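Local coordinates for alpha-fucosidase (Bifidobacterium bifidum, PDB 2EAB), which is the catalytic piece of a longer 1,2-alpha-L-fucosidase and probably cleaves alpha-1,2-linked L-fucose by hydrolysis, at residues T230-L241 and R292-N301; T29-Y39 and Y754-P763. All coordinates share one frame; numbering follows the deposited sequence.

Contact 1 of 2, residues T230-L241 and R292-N301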
loop_
_atom_site.group_PDB
_atom_site.type_symbol
_atom_site.label_atom_id
_atom_site.label_comp_id
_atom_site.label_asym_id
_atom_site.label_seq_id
_atom_site.Cartn_x
_atom_site.Cartn_y
_atom_site.Cartn_z
ATOM N N THR A 230 -25.107 -3.849 22.415
ATOM C CA THR A 230 -24.324 -4.931 21.821
ATOM C C THR A 230 -25.000 -5.470 20.570
ATOM O O THR A 230 -26.183 -5.829 20.594
ATOM C CB THR A 230 -24.115 -6.095 22.814
ATOM O OG1 THR A 230 -23.450 -5.615 23.987
ATOM C CG2 THR A 230 -23.284 -7.218 22.185
ATOM N N VAL A 231 -24.241 -5.526 19.479
ATOM C CA VAL A 231 -24.675 -6.210 18.265
ATOM C C VAL A 231 -23.711 -7.366 18.040
ATOM O O VAL A 231 -22.495 -7.158 17.979
ATOM C CB VAL A 231 -24.671 -5.269 17.034
ATOM C CG1 VAL A 231 -25.203 -5.989 15.801
ATOM C CG2 VAL A 231 -25.489 -4.008 17.311
ATOM N N LYS A 232 -24.241 -8.579 17.938
ATOM C CA LYS A 232 -23.390 -9.748 17.774
ATOM C C LYS A 232 -24.093 -10.811 16.955
ATOM O O LYS A 232 -25.322 -10.910 16.968
ATOM C CB LYS A 232 -22.965 -10.307 19.134
ATOM C CG LYS A 232 -24.120 -10.797 20.001
ATOM C CD LYS A 232 -23.672 -11.140 21.408
ATOM C CE LYS A 232 -24.846 -11.639 22.235
ATOM N NZ LYS A 232 -24.491 -11.799 23.670
ATOM N N GLY A 233 -23.309 -11.601 16.235
ATOM C CA GLY A 233 -23.849 -12.668 15.410
ATOM C C GLY A 233 -22.726 -13.407 14.721
ATOM O O GLY A 233 -21.568 -13.318 15.142
ATOM N N ALA A 234 -23.067 -14.133 13.662
ATOM C CA ALA A 234 -22.077 -14.829 12.849
ATOM C C ALA A 234 -22.376 -14.561 11.386
ATOM O O ALA A 234 -23.542 -14.440 10.996
ATOM C CB ALA A 234 -22.098 -16.326 13.131
ATOM N N LEU A 235 -21.329 -14.449 10.573
ATOM C CA LEU A 235 -21.528 -14.307 9.137
ATOM C C LEU A 235 -22.174 -15.570 8.597
ATOM O O LEU A 235 -21.764 -16.678 8.937
ATOM C CB LEU A 235 -20.214 -14.030 8.404
ATOM C CG LEU A 235 -19.512 -12.713 8.752
ATOM C CD1 LEU A 235 -18.250 -12.569 7.919
ATOM C CD2 LEU A 235 -20.427 -11.508 8.568
ATOM N N GLY A 236 -23.185 -15.402 7.752
ATOM C CA GLY A 236 -23.855 -16.537 7.129
ATOM C C GLY A 236 -22.953 -17.306 6.181
ATOM O O GLY A 236 -23.055 -18.525 6.065
ATOM N N ASN A 237 -22.048 -16.596 5.513
ATOM C CA ASN A 237 -21.204 -17.229 4.508
ATOM C C ASN A 237 -20.207 -18.236 5.087
ATOM O O ASN A 237 -19.968 -19.274 4.481
ATOM C CB ASN A 237 -20.519 -16.160 3.644
ATOM C CG ASN A 237 -19.255 -16.655 2.975
ATOM O OD1 ASN A 237 -18.213 -16.775 3.622
ATOM N ND2 ASN A 237 -19.327 -16.908 1.676
ATOM N N ASN A 238 -19.642 -17.944 6.258
ATOM C CA ASN A 238 -18.538 -18.760 6.779
ATOM C C ASN A 238 -18.511 -18.973 8.294
ATOM O O ASN A 238 -17.558 -19.559 8.816
ATOM C CB ASN A 238 -17.189 -18.175 6.341
ATOM C CG ASN A 238 -16.942 -16.791 6.915
ATOM O OD1 ASN A 238 -17.714 -16.294 7.741
ATOM N ND2 ASN A 238 -15.869 -16.149 6.465
ATOM N N GLY A 239 -19.529 -18.484 8.999
ATOM C CA GLY A 239 -19.609 -18.671 10.443
ATOM C C GLY A 239 -18.694 -17.794 11.280
ATOM O O GLY A 239 -18.639 -17.969 12.498
ATOM N N LEU A 240 -17.974 -16.860 10.654
ATOM C CA LEU A 240 -17.131 -15.916 11.400
ATOM C C LEU A 240 -17.967 -15.176 12.442
ATOM O O LEU A 240 -19.015 -14.626 12.118
ATOM C CB LEU A 240 -16.477 -14.907 10.455
ATOM C CG LEU A 240 -15.396 -14.011 11.067
ATOM C CD1 LEU A 240 -14.109 -14.790 11.289
ATOM C CD2 LEU A 240 -15.136 -12.810 10.177
ATOM N N LEU A 241 -17.506 -15.176 13.690
ATOM C CA LEU A 241 -18.217 -14.494 14.770
ATOM C C LEU A 241 -17.878 -13.021 14.773
ATOM O O LEU A 241 -16.730 -12.647 14.553
ATOM C CB LEU A 241 -17.855 -15.088 16.131
ATOM C CG LEU A 241 -18.085 -16.586 16.328
ATOM C CD1 LEU A 241 -17.534 -17.034 17.669
ATOM C CD2 LEU A 241 -19.563 -16.930 16.215
ATOM N N ARG A 292 -9.225 -19.178 12.639
ATOM C CA ARG A 292 -10.051 -18.773 13.782
ATOM C C ARG A 292 -9.257 -18.790 15.079
ATOM O O ARG A 292 -8.306 -19.558 15.216
ATOM C CB ARG A 292 -11.272 -19.689 13.938
ATOM C CG ARG A 292 -12.238 -19.697 12.763
ATOM C CD ARG A 292 -12.932 -18.350 12.584
ATOM N NE ARG A 292 -14.006 -18.417 11.592
ATOM C CZ ARG A 292 -13.841 -18.255 10.283
ATOM N NH1 ARG A 292 -12.635 -18.008 9.777
ATOM N NH2 ARG A 292 -14.886 -18.343 9.474
ATOM N N THR A 293 -9.664 -17.957 16.033
ATOM C CA THR A 293 -9.030 -17.946 17.354
ATOM C C THR A 293 -9.400 -19.173 18.183
ATOM O O THR A 293 -8.651 -19.554 19.088
ATOM C CB THR A 293 -9.419 -16.713 18.177
ATOM O OG1 THR A 293 -10.839 -16.699 18.353
ATOM C CG2 THR A 293 -8.957 -15.431 17.494
ATOM N N GLY A 294 -10.555 -19.769 17.896
ATOM C CA GLY A 294 -11.078 -20.859 18.723
ATOM C C GLY A 294 -11.988 -20.377 19.840
ATOM O O GLY A 294 -12.511 -21.186 20.608
ATOM N N GLU A 295 -12.174 -19.063 19.944
ATOM C CA GLU A 295 -13.093 -18.489 20.924
ATOM C C GLU A 295 -14.534 -18.839 20.603
ATOM O O GLU A 295 -14.898 -19.002 19.434
ATOM C CB GLU A 295 -12.978 -16.969 20.947
ATOM C CG GLU A 295 -11.698 -16.415 21.510
ATOM C CD GLU A 295 -11.566 -14.947 21.192
ATOM O OE1 GLU A 295 -11.390 -14.619 19.997
ATOM O OE2 GLU A 295 -11.657 -14.123 22.123
ATOM N N THR A 296 -15.349 -18.932 21.650
ATOM C CA THR A 296 -16.795 -18.987 21.512
ATOM C C THR A 296 -17.330 -17.566 21.382
ATOM O O THR A 296 -16.610 -16.599 21.649
ATOM C CB THR A 296 -17.442 -19.602 22.759
ATOM O OG1 THR A 296 -17.177 -18.754 23.881
ATOM C CG2 THR A 296 -16.898 -21.005 23.032
ATOM N N ALA A 297 -18.594 -17.440 20.988
ATOM C CA ALA A 297 -19.260 -16.139 20.934
ATOM C C ALA A 297 -19.221 -15.434 22.290
ATOM O O ALA A 297 -19.007 -14.224 22.357
ATOM C CB ALA A 297 -20.688 -16.294 20.456
ATOM N N ALA A 298 -19.423 -16.195 23.367
ATOM C CA ALA A 298 -19.370 -15.647 24.722
ATOM C C ALA A 298 -17.999 -15.058 25.043
ATOM O O ALA A 298 -17.907 -13.984 25.632
ATOM C CB ALA A 298 -19.757 -16.714 25.747
ATOM N N GLU A 299 -16.941 -15.753 24.633
ATOM C CA GLU A 299 -15.578 -15.270 24.855
ATOM C C GLU A 299 -15.266 -13.998 24.068
ATOM O O GLU A 299 -14.651 -13.069 24.603
ATOM C CB GLU A 299 -14.558 -16.376 24.574
ATOM C CG GLU A 299 -14.575 -17.465 25.645
ATOM C CD GLU A 299 -13.754 -18.683 25.281
ATOM O OE1 GLU A 299 -13.754 -19.083 24.098
ATOM O OE2 GLU A 299 -13.116 -19.257 26.192
ATOM N N VAL A 300 -15.704 -13.942 22.810
ATOM C CA VAL A 300 -15.548 -12.720 22.013
ATOM C C VAL A 300 -16.302 -11.573 22.692
ATOM O O VAL A 300 -15.781 -10.465 22.826
ATOM C CB VAL A 300 -16.019 -12.898 20.546
ATOM C CG1 VAL A 300 -15.878 -11.591 19.770
ATOM C CG2 VAL A 300 -15.215 -13.990 19.860
ATOM N N ASN A 301 -17.519 -11.863 23.147
ATOM C CA ASN A 301 -18.335 -10.875 23.837
ATOM C C ASN A 301 -17.653 -10.302 25.088
ATOM O O ASN A 301 -17.647 -9.091 25.300
ATOM C CB ASN A 301 -19.695 -11.472 24.193
ATOM C CG ASN A 301 -20.618 -10.461 24.824
ATOM O OD1 ASN A 301 -21.053 -9.512 24.174
ATOM N ND2 ASN A 301 -20.907 -10.647 26.111
HETATM O O HOH W 1 -22.522 -7.706 25.488
HETATM O O HOH W 2 -16.487 -20.565 11.296
HETATM O O HOH W 3 -16.153 -18.745 13.527
#
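R292 lays its guanidinium under L240 and reaches past it to the turn that follows strand 228-235. L240 CD1 sits over the centre of one face of the group, 3.6 Å from R292 CZ, while the edge is turned to the backbone of N238 and G239. There R292 NH2 gives a weak bond to N238 O (3.0 Å), bent to 128° at the hydrogen. R292 NE donates to a water (2.9 Å), which in turn donates to G239 O. A bend at chi2 (-66°) brings the arginine chain round to this position. The turn has its own brace: N238 OD1 accepts from L240 N in an Asx turn, and N238 ND2 is engaged by W80 O and G82 O.

L241 points at the start of helix 297-314, where its CD1 lies 3.5 Å from A297 N and 3.7 Å from E295 O. A297 CB and V300 CG2 are its apolar neighbours on the helix. The helix start under it is fixed by a capping box, E299 N bonding to T296 OG1 and T296 N to E299 OE1.

One turn further along the helix, N301 stretches toward the strand, CG anti to the backbone N (chi1 -176°). Its OD1 is 3.8 Å from T230 CG2 and accepts from a water (2.7 Å) that also bonds T230 OG1; N243 ND2 is a second donor to it. The extended K232 chain crosses N301 obliquely, its CD 4.1 Å from N301 OD1. The arrangement is a beta-hairpin, strands 228-235 and 241-250 of the antiparallel sheet of the N-terminal beta domain, packed by its turn on R292 and by T230, K232 and L241 on the capped start of helix 297-314.

Contact 2 of 2, residues T29-Y39 and Y754-P763; sequences TDATATAGGNY and YANLFDYHAP
The seam between the N-terminal beta domain and the helical catalytic domain is closed here by two irregular loops, 29-39 and 754-763. Y754 reaches across it: with CG anti to the carbonyl carbon (chi1 -69°), its OH is carried over to donate to T34 O (2.8 Å), lying in the carbonyl plane at a C=O...O angle of 159°. The edge of the same ring meets A33 CB, 3.7 Å from Y754 CE1, while one face is covered by CD2 of Y760. A water joins Y760 OH to T34 N, and another joins D30 O to A755 N.

Loop 754-763 connects helices 738-751 and 767-780 of the (alpha/alpha)6 barrel found in family 95 enzymes. Near its end, cis peptides precede both A762 and P763. A762 CB lies 3.3 Å from T34 O and 3.7 Å from G36 CA. G36, with no side chain to stand in the way, brings its CA within 4.4 Å of P763 CA. P763 wedges its ring between the backbone of 35-37 and Y39: its CB is 3.3 Å from A35 O and equally far from Y39 CD2, the two side chains crossing at about a right angle. The type II turn from G36 to Y39 folds the chain round the proline, whose CG touches G37 O. A35 O accepts from Q48 NE2 in helix 42-50, and Q48 packs against Y39, Y754 and P763.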
loop_
_atom_site.group_PDB
_atom_site.type_symbol
_atom_site.label_atom_id
_atom_site.label_comp_id
_atom_site.label_asym_id
_atom_site.label_seq_id
_atom_site.Cartn_x
_atom_site.Cartn_y
_atom_site.Cartn_z
ATOM N N THR A 29 -21.919 17.983 0.175
ATOM C CA THR A 29 -20.587 18.134 -0.397
ATOM C C THR A 29 -20.565 17.542 -1.807
ATOM O O THR A 29 -21.237 16.542 -2.073
ATOM C CB THR A 29 -19.527 17.457 0.512
ATOM O OG1 THR A 29 -19.577 18.039 1.820
ATOM C CG2 THR A 29 -18.119 17.613 -0.048
ATOM N N ASP A 30 -19.798 18.168 -2.699
ATOM C CA ASP A 30 -19.697 17.759 -4.098
ATOM C C ASP A 30 -19.281 16.295 -4.233
ATOM O O ASP A 30 -18.201 15.902 -3.780
ATOM C CB ASP A 30 -18.698 18.665 -4.832
ATOM C CG ASP A 30 -18.728 18.489 -6.343
ATOM O OD1 ASP A 30 -18.542 17.355 -6.833
ATOM O OD2 ASP A 30 -18.905 19.505 -7.047
ATOM N N ALA A 31 -20.157 15.499 -4.845
ATOM C CA ALA A 31 -19.878 14.092 -5.133
ATOM C C ALA A 31 -20.098 13.803 -6.619
ATOM O O ALA A 31 -20.579 12.727 -6.998
ATOM C CB ALA A 31 -20.737 13.182 -4.259
ATOM N N THR A 32 -19.722 14.767 -7.455
ATOM C CA THR A 32 -20.022 14.721 -8.886
ATOM C C THR A 32 -18.932 14.077 -9.742
ATOM O O THR A 32 -19.096 13.954 -10.957
ATOM C CB THR A 32 -20.316 16.129 -9.458
ATOM O OG1 THR A 32 -19.148 16.949 -9.336
ATOM C CG2 THR A 32 -21.480 16.784 -8.727
ATOM N N ALA A 33 -17.814 13.686 -9.132
ATOM C CA ALA A 33 -16.775 12.977 -9.879
ATOM C C ALA A 33 -17.256 11.578 -10.274
ATOM O O ALA A 33 -18.232 11.070 -9.722
ATOM C CB ALA A 33 -15.483 12.904 -9.084
ATOM N N THR A 34 -16.577 10.969 -11.239
ATOM C CA THR A 34 -16.925 9.628 -11.711
ATOM C C THR A 34 -17.093 8.660 -10.542
ATOM O O THR A 34 -16.199 8.534 -9.703
ATOM C CB THR A 34 -15.851 9.088 -12.665
ATOM O OG1 THR A 34 -15.636 10.039 -13.712
ATOM C CG2 THR A 34 -16.281 7.769 -13.281
ATOM N N ALA A 35 -18.239 7.988 -10.503
ATOM C CA ALA A 35 -18.569 7.061 -9.420
ATOM C C ALA A 35 -17.823 5.734 -9.529
ATOM O O ALA A 35 -17.286 5.233 -8.538
ATOM C CB ALA A 35 -20.067 6.818 -9.373
ATOM N N GLY A 36 -17.800 5.169 -10.733
ATOM C CA GLY A 36 -17.150 3.885 -10.972
ATOM C C GLY A 36 -18.047 2.704 -10.648
ATOM O O GLY A 36 -19.145 2.861 -10.098
ATOM N N GLY A 37 -17.571 1.512 -10.998
ATOM C CA GLY A 37 -18.299 0.272 -10.754
ATOM C C GLY A 37 -18.649 0.075 -9.292
ATOM O O GLY A 37 -17.859 0.414 -8.399
ATOM N N ASN A 38 -19.849 -0.467 -9.069
ATOM C CA ASN A 38 -20.402 -0.756 -7.738
ATOM C C ASN A 38 -20.899 0.452 -6.947
ATOM O O ASN A 38 -21.354 0.304 -5.818
ATOM C CB ASN A 38 -19.443 -1.612 -6.891
ATOM C CG ASN A 38 -19.471 -3.078 -7.281
ATOM O OD1 ASN A 38 -20.531 -3.704 -7.326
ATOM N ND2 ASN A 38 -18.303 -3.634 -7.546
ATOM N N TYR A 39 -20.828 1.640 -7.541
ATOM C CA TYR A 39 -21.278 2.849 -6.856
ATOM C C TYR A 39 -22.434 3.557 -7.568
ATOM O O TYR A 39 -22.539 4.789 -7.541
ATOM C CB TYR A 39 -20.106 3.793 -6.612
ATOM C CG TYR A 39 -19.187 3.352 -5.493
ATOM C CD1 TYR A 39 -19.364 3.829 -4.195
ATOM C CD2 TYR A 39 -18.143 2.463 -5.730
ATOM C CE1 TYR A 39 -18.520 3.449 -3.164
ATOM C CE2 TYR A 39 -17.291 2.070 -4.697
ATOM C CZ TYR A 39 -17.487 2.571 -3.426
ATOM O OH TYR A 39 -16.642 2.220 -2.407
ATOM N N TYR A 754 -11.144 12.634 -5.029
ATOM C CA TYR A 754 -12.467 13.069 -4.606
ATOM C C TYR A 754 -12.353 14.249 -3.629
ATOM O O TYR A 754 -11.247 14.620 -3.214
ATOM C CB TYR A 754 -13.241 11.911 -3.971
ATOM C CG TYR A 754 -13.673 10.792 -4.906
ATOM C CD1 TYR A 754 -14.122 11.057 -6.204
ATOM C CD2 TYR A 754 -13.677 9.465 -4.465
ATOM C CE1 TYR A 754 -14.539 10.021 -7.045
ATOM C CE2 TYR A 754 -14.095 8.425 -5.295
ATOM C CZ TYR A 754 -14.519 8.707 -6.581
ATOM O OH TYR A 754 -14.922 7.669 -7.396
ATOM N N ALA A 755 -13.496 14.821 -3.252
ATOM C CA ALA A 755 -13.537 15.986 -2.359
ATOM C C ALA A 755 -12.923 15.728 -0.984
ATOM O O ALA A 755 -12.427 16.659 -0.346
ATOM C CB ALA A 755 -14.966 16.504 -2.215
ATOM N N ASN A 756 -12.964 14.471 -0.539
ATOM C CA ASN A 756 -12.342 14.047 0.716
ATOM C C ASN A 756 -10.891 13.589 0.535
ATOM O O ASN A 756 -10.311 12.980 1.437
ATOM C CB ASN A 756 -13.163 12.919 1.350
ATOM C CG ASN A 756 -13.242 11.678 0.462
ATOM O OD1 ASN A 756 -12.704 11.651 -0.643
ATOM N ND2 ASN A 756 -13.928 10.649 0.945
ATOM N N LEU A 757 -10.343 13.875 -0.643
ATOM C CA LEU A 757 -8.976 13.519 -1.037
ATOM C C LEU A 757 -8.694 12.018 -1.118
ATOM O O LEU A 757 -7.532 11.595 -1.124
ATOM C CB LEU A 757 -7.923 14.266 -0.201
ATOM C CG LEU A 757 -8.063 15.794 -0.194
ATOM C CD1 LEU A 757 -6.880 16.433 0.513
ATOM C CD2 LEU A 757 -8.228 16.367 -1.603
ATOM N N PHE A 758 -9.752 11.213 -1.197
ATOM C CA PHE A 758 -9.587 9.814 -1.580
ATOM C C PHE A 758 -9.208 9.722 -3.055
ATOM O O PHE A 758 -9.850 10.321 -3.924
ATOM C CB PHE A 758 -10.872 9.010 -1.354
ATOM C CG PHE A 758 -10.993 8.364 0.011
ATOM C CD1 PHE A 758 -9.910 8.289 0.900
ATOM C CD2 PHE A 758 -12.198 7.768 0.376
ATOM C CE1 PHE A 758 -10.049 7.662 2.151
ATOM C CE2 PHE A 758 -12.349 7.147 1.618
ATOM C CZ PHE A 758 -11.270 7.087 2.506
ATOM N N ASP A 759 -8.157 8.955 -3.328
ATOM C CA ASP A 759 -7.767 8.618 -4.691
ATOM C C ASP A 759 -8.850 7.777 -5.341
ATOM O O ASP A 759 -9.469 6.928 -4.686
ATOM C CB ASP A 759 -6.451 7.836 -4.670
ATOM C CG ASP A 759 -6.068 7.278 -6.025
ATOM O OD1 ASP A 759 -5.480 8.011 -6.837
ATOM O OD2 ASP A 759 -6.330 6.073 -6.276
ATOM N N TYR A 760 -9.052 7.998 -6.634
ATOM C CA TYR A 760 -10.017 7.198 -7.355
ATOM C C TYR A 760 -9.526 6.640 -8.673
ATOM O O TYR A 760 -8.647 7.204 -9.329
ATOM C CB TYR A 760 -11.368 7.909 -7.483
ATOM C CG TYR A 760 -11.512 9.042 -8.482
ATOM C CD1 TYR A 760 -11.779 8.785 -9.827
ATOM C CD2 TYR A 760 -11.475 10.374 -8.066
ATOM C CE1 TYR A 760 -11.970 9.822 -10.737
ATOM C CE2 TYR A 760 -11.674 11.418 -8.971
ATOM C CZ TYR A 760 -11.915 11.130 -10.302
ATOM O OH TYR A 760 -12.121 12.140 -11.217
ATOM N N HIS A 761 -10.131 5.510 -9.023
ATOM C CA HIS A 761 -9.815 4.745 -10.216
ATOM C C HIS A 761 -10.670 5.106 -11.461
ATOM O O HIS A 761 -10.122 5.105 -12.554
ATOM C CB HIS A 761 -9.859 3.244 -9.867
ATOM C CG HIS A 761 -9.558 2.323 -11.007
ATOM N ND1 HIS A 761 -10.505 1.961 -11.942
ATOM C CD2 HIS A 761 -8.433 1.640 -11.329
ATOM C CE1 HIS A 761 -9.967 1.118 -12.805
ATOM N NE2 HIS A 761 -8.712 0.903 -12.454
ATOM N N ALA A 762 -11.979 5.385 -11.374
ATOM C CA ALA A 762 -12.880 5.226 -10.235
ATOM C C ALA A 762 -13.239 3.743 -10.075
ATOM O O ALA A 762 -13.021 2.954 -10.995
ATOM C CB ALA A 762 -14.147 6.040 -10.491
ATOM N N PRO A 763 -13.800 3.350 -8.915
ATOM C CA PRO A 763 -14.155 4.114 -7.728
ATOM C C PRO A 763 -12.948 4.356 -6.815
ATOM O O PRO A 763 -11.797 4.180 -7.238
ATOM C CB PRO A 763 -15.176 3.202 -7.050
ATOM C CG PRO A 763 -14.667 1.835 -7.350
ATOM C CD PRO A 763 -14.161 1.924 -8.767
HETATM O O HOH W 4 -15.974 14.664 -4.932
HETATM O O HOH W 5 -14.592 12.767 -12.470
HETATM O O HOH W 6 -14.964 1.325 -12.190
#

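Contact 1 is nested along the chain inside the long loop closed by contact 2, yet the two do not touch: their centres are 33 Å apart and their nearest atoms about 16 Å. Both involve the N-terminal beta domain. Contact 1 ties its hairpin to helix 297-314, whereas contact 2 joins a loop near the start of the chain to the catalytic domain more than 700 residues later. In contact 1 the side chain of L240 is about 14 Å from the bound calcium ion and about 9 Å from the side chain of the calcium-binding L393. Contact 2 lies away from the annotated metal sites.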